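Local coordinates for protein serpin B3 (Homo sapiens, PDB 4ZK3) that probably inhibits proteases as a serpin and is linked to the aggregating, psoriasis-associated Pso p27, at residues L295-T298 against L299-M302. Sequence-based numbering, arbitrary orientation.
Sequences LKDT and LRTM
Arg300 reaches back along the surface of a short helix to Asp297, one turn earlier, and closes an i to i+3 salt bridge in which OD1 of Asp297 lies 2.6 Å from NH1 of Arg300. The arginine leaves the backbone with CG anti to N (chi1 -171°) and then bends at chi3 (-92°), which brings NH1 beside the carboxylate of Asp297. OD1 meets the guanidinium at its edge, near its plane; the planes of the two groups are 47° apart, and the pairing is made by one oxygen and one nitrogen. The extended Lys296 runs alongside, its NZ 4.8 Å from NH2 of Arg300, and the carboxylate probably offsets part of this like charge.

On the same turn, the carbonyl O of Asp297 is gripped twice by Thr301: by the backbone N at 2.8 Å, in an almost straight bond, and by OG1 at 2.9 Å from above the carbonyl plane. Having OG1 beside its own backbone N brings the hydroxyl to this oxygen.

Thr298 and Met302 lie side by side, CG2 of the threonine 3.8 Å from the sulfur SD, beside the weak backbone bond from Met302 N to Thr298 O. CG of Met302 also rests 3.2 Å from Thr298 O. Leu299 folds its side chain back over the preceding turn: its CG lies 3.2 Å from Leu295 O, the acceptor of its own backbone N, and its CD1 packs 3.9 Å from CB of Leu295.

These i to i+3 and i to i+4 contacts belong to a short helix that follows strand 276-294 closely in the chain, where Asp294 OD1 accepts a hydrogen bond from Lys296 N. Leu295 and Leu299 pack on Val328 of strand 325-336, Met302 and Thr298 face helix 4-19, and Lys296 and Arg300 extend over the loop residue Phe308, joining this helix to three neighbouring parts of the serpin fold.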
ATOM      1  N   LEU A 295      -4.777  -7.351   9.694  1.00 29.58           N
ATOM      2  CA  LEU A 295      -3.532  -8.031   9.299  1.00 29.46           C
ATOM      3  C   LEU A 295      -2.907  -8.988  10.305  1.00 26.68           C
ATOM      4  O   LEU A 295      -1.917  -9.628   9.999  1.00 22.77           O
ATOM      5  CB  LEU A 295      -2.472  -7.004   8.866  1.00 27.97           C
ATOM      6  CG  LEU A 295      -2.781  -6.154   7.631  1.00 27.67           C
ATOM      7  CD1 LEU A 295      -1.672  -5.125   7.425  1.00 30.18           C
ATOM      8  CD2 LEU A 295      -2.938  -7.019   6.403  1.00 29.53           C
ATOM      9  N   LYS A 296      -3.464  -9.061  11.497  1.00 29.61           N
ATOM     10  CA  LYS A 296      -2.847  -9.831  12.597  1.00 33.55           C
ATOM     11  C   LYS A 296      -2.601 -11.303  12.237  1.00 35.03           C
ATOM     12  O   LYS A 296      -1.432 -11.748  12.245  1.00 33.51           O
ATOM     13  CB  LYS A 296      -3.717  -9.695  13.830  1.00 39.53           C
ATOM     14  CG  LYS A 296      -3.170 -10.267  15.110  1.00 42.86           C
ATOM     15  CD  LYS A 296      -4.350 -10.359  16.070  1.00 47.90           C
ATOM     16  CE  LYS A 296      -3.887 -10.351  17.507  1.00 54.06           C
ATOM     17  NZ  LYS A 296      -5.063 -10.274  18.406  1.00 54.79           N
ATOM     18  N   ASP A 297      -3.658 -12.029  11.877  1.00 35.20           N
ATOM     19  CA  ASP A 297      -3.527 -13.488  11.566  1.00 42.38           C
ATOM     20  C   ASP A 297      -2.745 -13.715  10.286  1.00 36.50           C
ATOM     21  O   ASP A 297      -1.871 -14.605  10.224  1.00 39.35           O
ATOM     22  CB  ASP A 297      -4.888 -14.204  11.458  1.00 44.24           C
ATOM     23  CG  ASP A 297      -5.558 -14.425  12.809  1.00 46.94           C
ATOM     24  OD1 ASP A 297      -4.908 -14.251  13.869  1.00 49.05           O
ATOM     25  OD2 ASP A 297      -6.762 -14.755  12.803  1.00 52.14           O
ATOM     26  N   THR A 298      -3.002 -12.858   9.303  1.00 33.26           N
ATOM     27  CA  THR A 298      -2.180 -12.809   8.077  1.00 31.08           C
ATOM     28  C   THR A 298      -0.666 -12.748   8.378  1.00 31.42           C
ATOM     29  O   THR A 298       0.104 -13.572   7.914  1.00 31.31           O
ATOM     30  CB  THR A 298      -2.584 -11.619   7.206  1.00 31.91           C
ATOM     31  OG1 THR A 298      -3.954 -11.727   6.864  1.00 35.49           O
ATOM     32  CG2 THR A 298      -1.769 -11.532   5.890  1.00 31.29           C
ATOM     33  N   LEU A 299      -0.226 -11.765   9.158  1.00 30.93           N
ATOM     34  CA  LEU A 299       1.221 -11.637   9.471  1.00 31.26           C
ATOM     35  C   LEU A 299       1.742 -12.806  10.308  1.00 31.44           C
ATOM     36  O   LEU A 299       2.898 -13.201  10.192  1.00 33.25           O
ATOM     37  CB  LEU A 299       1.499 -10.314  10.230  1.00 29.66           C
ATOM     38  CG  LEU A 299       1.215  -9.082   9.339  1.00 28.41           C
ATOM     39  CD1 LEU A 299       1.143  -7.821  10.172  1.00 30.07           C
ATOM     40  CD2 LEU A 299       2.265  -9.020   8.275  1.00 27.35           C
ATOM     41  N   ARG A 300       0.902 -13.256  11.215  1.00 33.04           N
ATOM     42  CA  ARG A 300       1.163 -14.482  11.987  1.00 42.68           C
ATOM     43  C   ARG A 300       1.502 -15.648  11.049  1.00 35.50           C
ATOM     44  O   ARG A 300       2.617 -16.152  11.129  1.00 34.26           O
ATOM     45  CB  ARG A 300      -0.021 -14.788  12.887  1.00 48.85           C
ATOM     46  CG  ARG A 300       0.182 -15.891  13.903  1.00 54.19           C
ATOM     47  CD  ARG A 300      -1.114 -15.994  14.693  1.00 57.65           C
ATOM     48  NE  ARG A 300      -1.065 -15.160  15.892  1.00 56.83           N
ATOM     49  CZ  ARG A 300      -2.078 -14.473  16.399  1.00 52.31           C
ATOM     50  NH1 ARG A 300      -3.272 -14.447  15.820  1.00 53.13           N
ATOM     51  NH2 ARG A 300      -1.882 -13.783  17.518  1.00 58.35           N
ATOM     52  N   THR A 301       0.608 -15.962  10.120  1.00 34.61           N
ATOM     53  CA  THR A 301       0.870 -16.929   9.052  1.00 37.39           C
ATOM     54  C   THR A 301       2.183 -16.734   8.340  1.00 41.42           C
ATOM     55  O   THR A 301       2.852 -17.723   7.955  1.00 39.17           O
ATOM     56  CB  THR A 301      -0.206 -16.828   7.976  1.00 44.95           C
ATOM     57  OG1 THR A 301      -1.492 -17.019   8.575  1.00 51.81           O
ATOM     58  CG2 THR A 301       0.002 -17.837   6.861  1.00 41.03           C
ATOM     59  N   MET A 302       2.543 -15.460   8.117  1.00 36.04           N
ATOM     60  CA  MET A 302       3.656 -15.124   7.291  1.00 32.59           C
ATOM     61  C   MET A 302       4.907 -15.335   8.065  1.00 32.77           C
ATOM     62  O   MET A 302       5.946 -15.324   7.487  1.00 38.83           O
ATOM     63  CB  MET A 302       3.544 -13.682   6.748  1.00 35.72           C
ATOM     64  CG  MET A 302       2.384 -13.516   5.728  1.00 41.24           C
ATOM     65  SD  MET A 302       1.940 -11.857   5.078  1.00 37.81           S
ATOM     66  CE  MET A 302       3.613 -11.449   4.657  1.00 32.97           C
TER